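Local structure of putative endo-1,4-beta-xylanase (Bacteroides thetaiotaomicron VPI-5482, 5MSX) at residues V263-P266 and N271-F274; I210-Y215 and L293-D298; G201-K206 and Y223-V228; Y47-T52 and S95-A100. The protein belongs to glycoside hydrolase family 43 and probably hydrolyses O-glycosidic bonds, as an arabinofuranosidase acting on plant pectin. All coordinates share one frame; numbering follows the deposited sequence.

Interaction 1 (V263-P266 and N271-F274); sequences VFHP and NYYF. With EDO (1,2-ethanediol), chain B; EDO (1,2-ethanediol), chain V.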
loop_
_atom_site.group_PDB
_atom_site.type_symbol
_atom_site.label_atom_id
_atom_site.label_comp_id
_atom_site.label_asym_id
_atom_site.label_seq_id
_atom_site.Cartn_x
_atom_site.Cartn_y
_atom_site.Cartn_z
ATOM N N VAL C 263 8.663 -4.244 23.768
ATOM C CA VAL C 263 9.145 -5.614 23.614
ATOM C C VAL C 263 9.693 -5.804 22.203
ATOM O O VAL C 263 9.145 -5.303 21.226
ATOM C CB VAL C 263 8.050 -6.678 23.948
ATOM C CG1 VAL C 263 8.481 -8.106 23.577
ATOM C CG2 VAL C 263 7.722 -6.616 25.438
ATOM N N PHE C 264 10.808 -6.519 22.106
ATOM C CA PHE C 264 11.384 -6.856 20.825
ATOM C C PHE C 264 12.134 -8.200 20.880
ATOM O O PHE C 264 12.504 -8.679 21.946
ATOM C CB PHE C 264 12.308 -5.725 20.314
ATOM C CG PHE C 264 13.604 -5.633 21.048
ATOM C CD1 PHE C 264 13.693 -4.933 22.227
ATOM C CD2 PHE C 264 14.736 -6.297 20.565
ATOM C CE1 PHE C 264 14.903 -4.865 22.927
ATOM C CE2 PHE C 264 15.945 -6.260 21.251
ATOM C CZ PHE C 264 16.032 -5.541 22.433
ATOM N N HIS C 265 12.342 -8.776 19.700
ATOM C CA HIS C 265 13.185 -9.927 19.528
ATOM C C HIS C 265 14.012 -9.716 18.266
ATOM O O HIS C 265 13.475 -9.282 17.270
ATOM C CB HIS C 265 12.349 -11.223 19.466
ATOM C CG HIS C 265 11.499 -11.373 18.246
ATOM N ND1 HIS C 265 11.923 -12.059 17.125
ATOM C CD2 HIS C 265 10.218 -11.017 17.999
ATOM C CE1 HIS C 265 10.957 -12.079 16.223
ATOM N NE2 HIS C 265 9.911 -11.456 16.729
ATOM N N PRO C 266 15.323 -9.994 18.324
ATOM C CA PRO C 266 16.136 -9.956 17.100
ATOM C C PRO C 266 15.565 -10.898 16.034
ATOM O O PRO C 266 15.143 -12.001 16.358
ATOM C CB PRO C 266 17.511 -10.448 17.562
ATOM C CG PRO C 266 17.552 -10.119 19.018
ATOM C CD PRO C 266 16.139 -10.245 19.520
ATOM N N ASN C 271 14.387 -15.018 21.168
ATOM C CA ASN C 271 14.921 -14.368 22.351
ATOM C C ASN C 271 14.196 -13.063 22.447
ATOM O O ASN C 271 14.395 -12.192 21.602
ATOM C CB ASN C 271 16.431 -14.161 22.235
ATOM C CG ASN C 271 17.179 -15.460 21.993
ATOM O OD1 ASN C 271 18.093 -15.509 21.170
ATOM N ND2 ASN C 271 16.788 -16.521 22.697
ATOM N N TYR C 272 13.306 -12.949 23.425
ATOM C CA TYR C 272 12.564 -11.702 23.622
ATOM C C TYR C 272 13.236 -10.874 24.728
ATOM O O TYR C 272 13.849 -11.429 25.649
ATOM C CB TYR C 272 11.102 -11.998 23.964
ATOM C CG TYR C 272 10.277 -12.392 22.782
ATOM C CD1 TYR C 272 10.470 -13.619 22.150
ATOM C CD2 TYR C 272 9.336 -11.524 22.245
ATOM C CE1 TYR C 272 9.715 -13.987 21.046
ATOM C CE2 TYR C 272 8.585 -11.882 21.137
ATOM C CZ TYR C 272 8.781 -13.105 20.546
ATOM O OH TYR C 272 8.049 -13.453 19.443
ATOM N N TYR C 273 13.113 -9.551 24.587
ATOM C CA TYR C 273 13.651 -8.553 25.515
ATOM C C TYR C 273 12.579 -7.515 25.826
ATOM O O TYR C 273 11.719 -7.235 25.002
ATOM C CB TYR C 273 14.889 -7.855 24.909
ATOM C CG TYR C 273 15.995 -8.836 24.652
ATOM C CD1 TYR C 273 16.907 -9.186 25.652
ATOM C CD2 TYR C 273 16.071 -9.490 23.431
ATOM C CE1 TYR C 273 17.895 -10.139 25.415
ATOM C CE2 TYR C 273 17.060 -10.428 23.176
ATOM C CZ TYR C 273 17.958 -10.752 24.166
ATOM O OH TYR C 273 18.895 -11.712 23.880
ATOM N N PHE C 274 12.674 -6.964 27.023
ATOM C CA PHE C 274 11.773 -5.937 27.564
ATOM C C PHE C 274 12.630 -4.694 27.841
ATOM O O PHE C 274 13.614 -4.769 28.584
ATOM C CB PHE C 274 11.131 -6.467 28.856
ATOM C CG PHE C 274 10.292 -5.466 29.586
ATOM C CD1 PHE C 274 9.078 -4.998 29.031
ATOM C CD2 PHE C 274 10.681 -4.994 30.836
ATOM C CE1 PHE C 274 8.285 -4.095 29.721
ATOM C CE2 PHE C 274 9.883 -4.081 31.536
ATOM C CZ PHE C 274 8.698 -3.626 30.988
HETATM C C1 EDO B . 21.178 -13.029 19.935
HETATM O O1 EDO B . 20.269 -12.092 19.317
HETATM C C2 EDO B . 20.821 -13.178 21.412
HETATM O O2 EDO B . 19.409 -12.931 21.595
HETATM C C1 EDO V . 10.505 -6.238 16.667
HETATM O O1 EDO V . 10.690 -7.380 17.526
HETATM C C2 EDO V . 11.604 -6.149 15.630
HETATM O O2 EDO V . 12.881 -6.491 16.185
#
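The carbonyl oxygen of Phe264 receives Tyr273 N at 2.8 Å and also draws a CA-H...O contact from Tyr272 CA. The return bond, Phe264 N to Tyr273 O, measures 3.1 Å. Together they define Phe264 and Tyr273 as a hydrogen-bonded pair of an antiparallel beta hairpin, with Val263 and Phe274 the adjoining non-hydrogen-bonded pair. On the sheet face that carries Phe264 and Tyr273, Tyr273 CB sits over the Phe264 ring, 3.6 Å from Phe264 CZ. The two ring planes are inclined by only 24° but are slid apart, so the evidence is for a CH-pi contact and not for an overlapping stack. With chi1 at 73°, Phe264 CG lies between its backbone N and carbonyl carbon, which brings the far end of the ring over the partner strand. On the Val263 side, His265 CB stands over the centre of the Tyr272 ring, while Val263 CG1 meets that ring at its edge, 3.8 Å from Tyr272 CD2. At the loop end, an ethanediol, probably from the crystallisation liquor, receives Tyr273 OH on its O2 at 2.6 Å and donates to Asn271 OD1. Strand 272-278 is the middle member of a three-stranded sheet, bonded on its far side to strand 287-293, and Val263 packs on Ile203 and Phe205 of strand 203-207.

Interaction 2 (I210-Y215 and L293-D298); sequences IYYYLY and LKFNED. With EDO (1,2-ethanediol), chain D.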
loop_
_atom_site.group_PDB
_atom_site.type_symbol
_atom_site.label_atom_id
_atom_site.label_comp_id
_atom_site.label_asym_id
_atom_site.label_seq_id
_atom_site.Cartn_x
_atom_site.Cartn_y
_atom_site.Cartn_z
ATOM N N ILE C 210 -0.316 -16.679 20.156
ATOM C CA ILE C 210 -0.904 -15.952 21.268
ATOM C C ILE C 210 -0.619 -14.449 21.100
ATOM O O ILE C 210 0.506 -14.045 20.825
ATOM C CB ILE C 210 -0.369 -16.463 22.625
ATOM C CG1 ILE C 210 -0.550 -17.986 22.720
ATOM C CG2 ILE C 210 -1.055 -15.755 23.796
ATOM C CD1 ILE C 210 -0.033 -18.611 24.019
ATOM N N TYR C 211 -1.671 -13.659 21.245
ATOM C CA TYR C 211 -1.633 -12.213 21.226
ATOM C C TYR C 211 -1.457 -11.687 22.655
ATOM O O TYR C 211 -2.159 -12.125 23.562
ATOM C CB TYR C 211 -2.938 -11.670 20.638
ATOM C CG TYR C 211 -3.247 -12.054 19.203
ATOM C CD1 TYR C 211 -2.537 -11.495 18.129
ATOM C CD2 TYR C 211 -4.288 -12.922 18.907
ATOM C CE1 TYR C 211 -2.839 -11.823 16.825
ATOM C CE2 TYR C 211 -4.591 -13.269 17.594
ATOM C CZ TYR C 211 -3.879 -12.714 16.564
ATOM O OH TYR C 211 -4.218 -13.020 15.265
ATOM N N TYR C 212 -0.496 -10.779 22.838
ATOM C CA TYR C 212 -0.122 -10.208 24.139
ATOM C C TYR C 212 -0.363 -8.715 24.138
ATOM O O TYR C 212 0.188 -8.001 23.310
ATOM C CB TYR C 212 1.353 -10.482 24.434
ATOM C CG TYR C 212 1.661 -11.936 24.630
ATOM C CD1 TYR C 212 2.011 -12.761 23.550
ATOM C CD2 TYR C 212 1.577 -12.515 25.884
ATOM C CE1 TYR C 212 2.288 -14.108 23.727
ATOM C CE2 TYR C 212 1.827 -13.870 26.062
ATOM C CZ TYR C 212 2.207 -14.656 24.985
ATOM O OH TYR C 212 2.448 -16.021 25.166
ATOM N N TYR C 213 -1.214 -8.248 25.053
ATOM C CA TYR C 213 -1.471 -6.834 25.252
ATOM C C TYR C 213 -0.953 -6.418 26.633
ATOM O O TYR C 213 -1.533 -6.772 27.651
ATOM C CB TYR C 213 -2.980 -6.516 25.142
ATOM C CG TYR C 213 -3.246 -5.074 25.376
ATOM C CD1 TYR C 213 -2.871 -4.153 24.439
ATOM C CD2 TYR C 213 -3.820 -4.620 26.564
ATOM C CE1 TYR C 213 -3.017 -2.810 24.664
ATOM C CE2 TYR C 213 -3.998 -3.264 26.797
ATOM C CZ TYR C 213 -3.580 -2.362 25.853
ATOM O OH TYR C 213 -3.742 -1.007 26.009
ATOM N N LEU C 214 0.124 -5.649 26.633
ATOM C CA LEU C 214 0.750 -5.126 27.847
ATOM C C LEU C 214 0.394 -3.662 27.949
ATOM O O LEU C 214 0.459 -2.946 26.944
ATOM C CB LEU C 214 2.298 -5.243 27.762
ATOM C CG LEU C 214 2.969 -6.619 27.902
ATOM C CD1 LEU C 214 2.477 -7.629 26.891
ATOM C CD2 LEU C 214 4.475 -6.435 27.768
ATOM N N TYR C 215 0.071 -3.218 29.159
ATOM C CA TYR C 215 -0.397 -1.864 29.397
ATOM C C TYR C 215 0.175 -1.348 30.734
ATOM O O TYR C 215 0.354 -2.119 31.678
ATOM C CB TYR C 215 -1.935 -1.866 29.370
ATOM C CG TYR C 215 -2.597 -2.717 30.442
ATOM C CD1 TYR C 215 -2.754 -4.086 30.279
ATOM C CD2 TYR C 215 -3.068 -2.143 31.618
ATOM C CE1 TYR C 215 -3.328 -4.863 31.272
ATOM C CE2 TYR C 215 -3.662 -2.916 32.619
ATOM C CZ TYR C 215 -3.788 -4.261 32.447
ATOM O OH TYR C 215 -4.357 -5.011 33.452
ATOM N N LEU C 293 13.043 -11.180 28.536
ATOM C CA LEU C 293 11.652 -11.491 28.750
ATOM C C LEU C 293 11.482 -12.980 28.403
ATOM O O LEU C 293 11.850 -13.432 27.311
ATOM C CB LEU C 293 10.753 -10.612 27.875
ATOM C CG LEU C 293 9.248 -10.881 28.105
ATOM C CD1 LEU C 293 8.682 -9.825 29.016
ATOM C CD2 LEU C 293 8.484 -10.896 26.824
ATOM N N LYS C 294 10.915 -13.721 29.355
ATOM C CA LYS C 294 10.753 -15.172 29.239
ATOM C C LYS C 294 9.298 -15.557 29.445
ATOM O O LYS C 294 8.495 -14.818 30.050
ATOM C CB LYS C 294 11.631 -15.910 30.251
ATOM C CG LYS C 294 13.118 -15.715 29.994
ATOM C CD LYS C 294 13.961 -16.584 30.907
ATOM C CE LYS C 294 15.437 -16.276 30.736
ATOM N NZ LYS C 294 16.264 -17.429 31.185
ATOM N N PHE C 295 8.977 -16.731 28.912
ATOM C CA PHE C 295 7.632 -17.269 28.931
ATOM C C PHE C 295 7.663 -18.648 29.595
ATOM O O PHE C 295 8.644 -19.396 29.467
ATOM C CB PHE C 295 7.073 -17.407 27.500
ATOM C CG PHE C 295 7.037 -16.116 26.729
ATOM C CD1 PHE C 295 8.157 -15.671 26.047
ATOM C CD2 PHE C 295 5.881 -15.353 26.676
ATOM C CE1 PHE C 295 8.142 -14.462 25.353
ATOM C CE2 PHE C 295 5.840 -14.157 25.973
ATOM C CZ PHE C 295 6.979 -13.700 25.317
ATOM N N ASN C 296 6.574 -18.977 30.275
ATOM C CA ASN C 296 6.317 -20.338 30.722
ATOM C C ASN C 296 5.730 -21.118 29.565
ATOM O O ASN C 296 5.340 -20.531 28.523
ATOM C CB ASN C 296 5.354 -20.329 31.863
ATOM C CG ASN C 296 5.866 -19.557 33.046
ATOM O OD1 ASN C 296 6.957 -19.836 33.555
ATOM N ND2 ASN C 296 5.067 -18.604 33.527
ATOM N N GLU C 297 5.665 -22.442 29.705
ATOM C CA GLU C 297 5.227 -23.282 28.581
ATOM C C GLU C 297 3.798 -23.004 28.109
ATOM O O GLU C 297 3.515 -23.112 26.904
ATOM C CB GLU C 297 5.363 -24.780 28.898
ATOM C CG GLU C 297 4.832 -25.737 27.796
ATOM C CD GLU C 297 5.477 -25.540 26.415
ATOM O OE1 GLU C 297 6.475 -24.773 26.276
ATOM O OE2 GLU C 297 4.995 -26.168 25.427
ATOM N N ASP C 298 2.896 -22.680 29.044
ATOM C CA ASP C 298 1.516 -22.291 28.671
ATOM C C ASP C 298 1.380 -20.924 27.937
ATOM O O ASP C 298 0.266 -20.526 27.587
ATOM C CB ASP C 298 0.564 -22.348 29.883
ATOM C CG ASP C 298 0.914 -21.332 31.032
ATOM O OD1 ASP C 298 1.847 -20.495 30.941
ATOM O OD2 ASP C 298 0.221 -21.397 32.077
HETATM C C1 EDO D . 11.686 -13.272 32.559
HETATM O O1 EDO D . 10.654 -12.344 32.151
HETATM C C2 EDO D . 12.758 -12.785 33.517
HETATM O O2 EDO D . 13.472 -11.614 33.009
#
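Tyr212 and Phe295 carry the tight half of this contact, which sets a strand of one antiparallel sheet, consistent with a blade of the family 43 beta-propeller, against the loop that follows strand 287-293. Phe295 CE2 lies over one face of the Tyr212 ring, displaced toward its rim, and comes within 3.8 Å of Tyr212 CZ. The planes meet at 59°, so the pair is oblique. Phe205 stacks on the same face of Tyr212, while Phe295 also makes an edge-to-face contact with Tyr272 and a cation-pi contact with Arg207. The phenol is anchored at its end by a hydrogen bond between Tyr212 OH and Gly299 O; chi1 of -66° sets CG beside the backbone N and turns the ring to the loop. Replacing Tyr212 by an alanine is likely to leave Gly299 O without this mate and to open a gap beside Phe295 CE2. Toward the solvent the contact thins: Asp298 is exposed, its carboxylate is turned to Thr300 through OD1, and that carboxylate makes no contact with 210-215. Only its backbone approaches there, with Asp298 O 4.1 Å from Ile210 CD1.

Interaction 3 (G201-K206 and Y223-V228); sequences GPIFFK and YQYAYV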
loop_
_atom_site.group_PDB
_atom_site.type_symbol
_atom_site.label_atom_id
_atom_site.label_comp_id
_atom_site.label_asym_id
_atom_site.label_seq_id
_atom_site.Cartn_x
_atom_site.Cartn_y
_atom_site.Cartn_z
ATOM N N GLY C 201 1.233 3.786 27.279
ATOM C CA GLY C 201 2.345 2.959 26.802
ATOM C C GLY C 201 2.020 1.527 26.387
ATOM O O GLY C 201 2.751 0.612 26.749
ATOM N N PRO C 202 0.953 1.327 25.605
ATOM C CA PRO C 202 0.650 -0.064 25.187
ATOM C C PRO C 202 1.795 -0.723 24.391
ATOM O O PRO C 202 2.484 -0.069 23.649
ATOM C CB PRO C 202 -0.600 0.089 24.313
ATOM C CG PRO C 202 -0.625 1.531 23.904
ATOM C CD PRO C 202 0.013 2.304 25.015
ATOM N N ILE C 203 1.989 -2.002 24.619
ATOM C CA ILE C 203 2.892 -2.844 23.871
ATOM C C ILE C 203 2.045 -3.989 23.412
ATOM O O ILE C 203 1.292 -4.518 24.208
ATOM C CB ILE C 203 4.045 -3.390 24.777
ATOM C CG1 ILE C 203 4.934 -2.219 25.249
ATOM C CG2 ILE C 203 4.834 -4.529 24.094
ATOM C CD1 ILE C 203 5.932 -2.627 26.358
ATOM N N PHE C 204 2.148 -4.351 22.136
ATOM C CA PHE C 204 1.398 -5.483 21.584
ATOM C C PHE C 204 2.305 -6.315 20.695
ATOM O O PHE C 204 3.069 -5.776 19.860
ATOM C CB PHE C 204 0.183 -5.007 20.778
ATOM C CG PHE C 204 -0.713 -6.123 20.342
ATOM C CD1 PHE C 204 -0.466 -6.803 19.153
ATOM C CD2 PHE C 204 -1.795 -6.515 21.128
ATOM C CE1 PHE C 204 -1.282 -7.848 18.749
ATOM C CE2 PHE C 204 -2.603 -7.559 20.740
ATOM C CZ PHE C 204 -2.351 -8.229 19.533
ATOM N N PHE C 205 2.218 -7.630 20.873
ATOM C CA PHE C 205 2.919 -8.572 20.011
ATOM C C PHE C 205 2.244 -9.949 20.007
ATOM O O PHE C 205 1.433 -10.290 20.895
ATOM C CB PHE C 205 4.397 -8.689 20.375
ATOM C CG PHE C 205 4.637 -9.280 21.723
ATOM C CD1 PHE C 205 4.638 -8.470 22.854
ATOM C CD2 PHE C 205 4.849 -10.651 21.881
ATOM C CE1 PHE C 205 4.852 -9.033 24.118
ATOM C CE2 PHE C 205 5.026 -11.199 23.154
ATOM C CZ PHE C 205 5.016 -10.391 24.257
ATOM N N LYS C 206 2.610 -10.732 18.994
ATOM C CA LYS C 206 2.084 -12.062 18.788
ATOM C C LYS C 206 3.246 -13.056 18.876
ATOM O O LYS C 206 4.243 -12.873 18.203
ATOM C CB LYS C 206 1.441 -12.171 17.411
ATOM C CG LYS C 206 0.728 -13.497 17.157
ATOM C CD LYS C 206 0.193 -13.569 15.732
ATOM C CE LYS C 206 -0.883 -14.640 15.573
ATOM N NZ LYS C 206 -1.394 -14.500 14.190
ATOM N N TYR C 223 4.952 3.313 38.522
ATOM C CA TYR C 223 4.783 2.715 37.185
ATOM C C TYR C 223 4.937 1.181 37.258
ATOM O O TYR C 223 5.866 0.678 37.913
ATOM C CB TYR C 223 5.837 3.264 36.243
ATOM C CG TYR C 223 5.403 4.080 35.054
ATOM C CD1 TYR C 223 4.242 3.757 34.328
ATOM C CD2 TYR C 223 6.210 5.104 34.570
ATOM C CE1 TYR C 223 3.886 4.468 33.188
ATOM C CE2 TYR C 223 5.864 5.812 33.403
ATOM C CZ TYR C 223 4.702 5.473 32.724
ATOM O OH TYR C 223 4.327 6.120 31.586
ATOM N N GLN C 224 3.979 0.462 36.677
ATOM C CA GLN C 224 4.042 -0.981 36.485
ATOM C C GLN C 224 3.521 -1.327 35.082
ATOM O O GLN C 224 2.745 -0.553 34.468
ATOM C CB GLN C 224 3.187 -1.711 37.500
ATOM C CG GLN C 224 3.523 -1.417 38.950
ATOM C CD GLN C 224 2.520 -2.048 39.913
ATOM O OE1 GLN C 224 1.363 -1.728 39.883
ATOM N NE2 GLN C 224 2.971 -2.956 40.735
ATOM N N TYR C 225 3.962 -2.468 34.575
ATOM C CA TYR C 225 3.311 -3.080 33.407
ATOM C C TYR C 225 2.520 -4.281 33.888
ATOM O O TYR C 225 3.000 -5.111 34.683
ATOM C CB TYR C 225 4.317 -3.482 32.312
ATOM C CG TYR C 225 4.512 -2.495 31.195
ATOM C CD1 TYR C 225 3.562 -2.354 30.196
ATOM C CD2 TYR C 225 5.657 -1.678 31.125
ATOM C CE1 TYR C 225 3.730 -1.447 29.148
ATOM C CE2 TYR C 225 5.834 -0.763 30.085
ATOM C CZ TYR C 225 4.860 -0.665 29.081
ATOM O OH TYR C 225 4.997 0.231 28.031
ATOM N N ALA C 226 1.295 -4.357 33.370
ATOM C CA ALA C 226 0.435 -5.521 33.494
ATOM C C ALA C 226 0.099 -6.013 32.096
ATOM O O ALA C 226 0.476 -5.366 31.096
ATOM C CB ALA C 226 -0.816 -5.152 34.260
ATOM N N TYR C 227 -0.569 -7.162 31.990
ATOM C CA TYR C 227 -0.920 -7.690 30.672
ATOM C C TYR C 227 -2.118 -8.630 30.708
ATOM O O TYR C 227 -2.536 -9.082 31.762
ATOM C CB TYR C 227 0.274 -8.375 29.974
ATOM C CG TYR C 227 0.471 -9.798 30.375
ATOM C CD1 TYR C 227 0.911 -10.122 31.655
ATOM C CD2 TYR C 227 0.209 -10.848 29.492
ATOM C CE1 TYR C 227 1.113 -11.432 32.045
ATOM C CE2 TYR C 227 0.394 -12.171 29.886
ATOM C CZ TYR C 227 0.859 -12.450 31.164
ATOM O OH TYR C 227 1.068 -13.760 31.572
ATOM N N VAL C 228 -2.678 -8.816 29.514
ATOM C CA VAL C 228 -3.690 -9.796 29.180
ATOM C C VAL C 228 -3.311 -10.498 27.864
ATOM O O VAL C 228 -2.427 -10.034 27.112
ATOM C CB VAL C 228 -5.104 -9.155 29.052
ATOM C CG1 VAL C 228 -5.548 -8.602 30.388
ATOM C CG2 VAL C 228 -5.173 -8.051 27.990
#
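Gly201 and Tyr225 are 9.0 Å apart at their CA atoms, and Ile203 and Tyr227 are 9.2 Å apart, spacings that fit two strands separated by a third. Strands 203-207 and 224-230 flank strand 210-217 in a four-stranded antiparallel sheet, consistent with a blade of the family 43 beta-propeller, and the contact bridges that middle strand at the end of the blade near the active site. Its polar link is Tyr225 OH to Gly201 O, 2.6 Å, with the hydroxyl in the carbonyl plane on a lone pair and the C=O...O angle at 140°. The same hydroxyl is also hydrogen-bonded to Gly261 N, a second backbone partner. A chi1 of -96°, off the staggered positions, places the Tyr225 hydroxyl at Gly201 O. Gly201 has positive phi (48°), and a beta carbon built there would come 3.1 Å from Tyr225 OH, a tight approach. Gly201 follows Glu200, the predicted proton donor, and its N is hydrogen-bonded to OD2 of Asp154, predicted to orient that donor, so Tyr225 probably helps position the backbone beside the active site. The Ile203 side chain crosses that of Tyr225 at about a right angle, with Ile203 CD1 3.5 Å from Tyr225 CZ.

Interaction 4 (Y47-T52 and S95-A100); sequences YCYATT and SKAIFA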
loop_
_atom_site.group_PDB
_atom_site.type_symbol
_atom_site.label_atom_id
_atom_site.label_comp_id
_atom_site.label_asym_id
_atom_site.label_seq_id
_atom_site.Cartn_x
_atom_site.Cartn_y
_atom_site.Cartn_z
ATOM N N TYR C 47 17.630 -0.210 15.998
ATOM C CA TYR C 47 17.191 1.164 16.030
ATOM C C TYR C 47 16.441 1.397 17.344
ATOM O O TYR C 47 15.699 0.501 17.797
ATOM C CB TYR C 47 16.232 1.428 14.883
ATOM C CG TYR C 47 16.877 1.423 13.528
ATOM C CD1 TYR C 47 17.250 0.230 12.912
ATOM C CD2 TYR C 47 17.139 2.626 12.859
ATOM C CE1 TYR C 47 17.848 0.231 11.666
ATOM C CE2 TYR C 47 17.717 2.633 11.603
ATOM C CZ TYR C 47 18.085 1.436 11.030
ATOM O OH TYR C 47 18.669 1.482 9.808
ATOM N N CYS C 48 16.644 2.585 17.940
ATOM C CA CYS C 48 15.923 3.039 19.110
ATOM C C CYS C 48 15.335 4.425 18.863
ATOM O O CYS C 48 16.056 5.427 18.790
ATOM C CB CYS C 48 16.826 3.031 20.349
ATOM S SG CYS C 48 16.003 3.599 21.888
ATOM N N TYR C 49 14.010 4.457 18.702
ATOM C CA TYR C 49 13.234 5.661 18.635
ATOM C C TYR C 49 12.622 5.907 20.025
ATOM O O TYR C 49 11.913 5.051 20.559
ATOM C CB TYR C 49 12.090 5.463 17.648
ATOM C CG TYR C 49 12.499 5.144 16.213
ATOM C CD1 TYR C 49 12.811 6.175 15.306
ATOM C CD2 TYR C 49 12.517 3.839 15.738
ATOM C CE1 TYR C 49 13.149 5.899 13.984
ATOM C CE2 TYR C 49 12.863 3.562 14.419
ATOM C CZ TYR C 49 13.155 4.588 13.543
ATOM O OH TYR C 49 13.495 4.307 12.235
ATOM N N ALA C 50 12.823 7.082 20.579
ATOM C CA ALA C 50 12.409 7.348 21.953
ATOM C C ALA C 50 12.068 8.815 22.148
ATOM O O ALA C 50 12.345 9.642 21.268
ATOM C CB ALA C 50 13.509 6.910 22.919
ATOM N N THR C 51 11.409 9.109 23.270
ATOM C CA THR C 51 11.325 10.466 23.783
ATOM C C THR C 51 12.721 10.863 24.314
ATOM O O THR C 51 13.317 10.127 25.122
ATOM C CB THR C 51 10.329 10.548 24.945
ATOM O OG1 THR C 51 9.065 10.016 24.558
ATOM C CG2 THR C 51 10.186 12.000 25.480
ATOM N N THR C 52 13.225 12.022 23.893
ATOM C CA THR C 52 14.443 12.541 24.460
ATOM C C THR C 52 14.091 13.433 25.683
ATOM O O THR C 52 13.299 14.359 25.587
ATOM C CB THR C 52 15.287 13.267 23.396
ATOM O OG1 THR C 52 15.663 12.335 22.352
ATOM C CG2 THR C 52 16.545 13.878 24.054
ATOM N N SER C 95 6.183 5.273 17.893
ATOM C CA SER C 95 6.026 3.847 17.673
ATOM C C SER C 95 7.302 3.293 17.095
ATOM O O SER C 95 8.263 4.022 16.861
ATOM C CB SER C 95 4.868 3.609 16.700
ATOM O OG SER C 95 5.193 4.136 15.417
ATOM N N LYS C 96 7.328 1.987 16.884
ATOM C CA LYS C 96 8.283 1.381 15.958
ATOM C C LYS C 96 8.062 1.893 14.525
ATOM O O LYS C 96 6.980 2.395 14.198
ATOM C CB LYS C 96 8.181 -0.125 15.997
ATOM C CG LYS C 96 8.835 -0.653 17.251
ATOM C CD LYS C 96 8.735 -2.130 17.405
ATOM C CE LYS C 96 8.809 -2.429 18.896
ATOM N NZ LYS C 96 8.975 -3.862 19.046
ATOM N N ALA C 97 9.124 1.846 13.729
ATOM C CA ALA C 97 9.049 2.176 12.304
ATOM C C ALA C 97 8.440 0.947 11.627
ATOM O O ALA C 97 8.989 -0.117 11.749
ATOM C CB ALA C 97 10.437 2.466 11.749
ATOM N N ILE C 98 7.291 1.091 10.980
ATOM C CA ILE C 98 6.538 -0.060 10.412
ATOM C C ILE C 98 6.729 -0.107 8.885
ATOM O O ILE C 98 6.458 0.876 8.199
ATOM C CB ILE C 98 5.037 0.072 10.746
ATOM C CG1 ILE C 98 4.844 0.371 12.248
ATOM C CG2 ILE C 98 4.272 -1.190 10.349
ATOM C CD1 ILE C 98 5.377 -0.722 13.169
ATOM N N PHE C 99 7.193 -1.231 8.358
ATOM C CA PHE C 99 7.359 -1.369 6.908
ATOM C C PHE C 99 6.045 -1.759 6.242
ATOM O O PHE C 99 5.475 -2.755 6.590
ATOM C CB PHE C 99 8.436 -2.379 6.549
ATOM C CG PHE C 99 8.680 -2.456 5.080
ATOM C CD1 PHE C 99 9.413 -1.474 4.446
ATOM C CD2 PHE C 99 8.125 -3.475 4.325
ATOM C CE1 PHE C 99 9.634 -1.524 3.073
ATOM C CE2 PHE C 99 8.319 -3.525 2.954
ATOM C CZ PHE C 99 9.071 -2.553 2.327
ATOM N N ALA C 100 5.573 -0.956 5.298
ATOM C CA ALA C 100 4.370 -1.269 4.523
ATOM C C ALA C 100 4.343 -0.402 3.264
ATOM O O ALA C 100 4.888 0.721 3.255
ATOM C CB ALA C 100 3.100 -1.046 5.342
#
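Strand 45-52, the hub of a small antiparallel sheet, sends Tyr49 toward the loop leading into strand 98-100, where Ala97 meets it. The methyl of Ala97 lies against the far part of the phenol, CB being 3.6 Å from Tyr49 OH and 3.8 Å from Tyr49 CE2, obliquely to the ring. Nearer the strand, Ser95 O is 4.2 Å from Tyr49 CB, a loose approach. The backbones stay apart, Tyr49 CA 7.1 Å from Lys96 CA, and chi1 of -60°, with CG beside the backbone N, carries the ring across to Ala97. In the five-bladed beta-propeller expected of family 43, this joins two sheets that follow each other in the chain. The hydroxyl's polar partner is Pro122 O, and Tyr82 adds an edge-to-face contact. A leucine in place of Tyr49 would probably leave Pro122 O without that hydrogen bond and a gap beside the Ala97 methyl. The loop is pinned separately: Ser95 OG donates to Lys96 O at 2.8 Å, tilted 28° from the carbonyl plane, and is also hydrogen-bonded to Tyr107 N, while Ala97 N is hydrogen-bonded to Gln40 OE1. Two residues beyond Tyr49, Thr51 OG1 is hydrogen-bonded to OD2 of Asp36, the predicted proton acceptor.

In the fold
All four contacts lie in the family 43 catalytic region. Interaction 4 comes first in the chain; interactions 2 and 3 then alternate their segments, and interaction 1 is nested inside the loop closed by interaction 2. Interaction 3 and the 210-215 side of interaction 2, centres about 9 Å apart, share one sheet. Interaction 1, in the next sheet, touches both, its centre about 11 Å from that of interaction 2 and about 13 Å from that of interaction 3. Interactions 1 and 4, centres about 15 Å apart, are joined through Lys96 NZ and Val263 O. Interactions 3 and 4 both reach toward the calcium ion near the predicted catalytic residues, whereas interaction 2 lies away from the known sites.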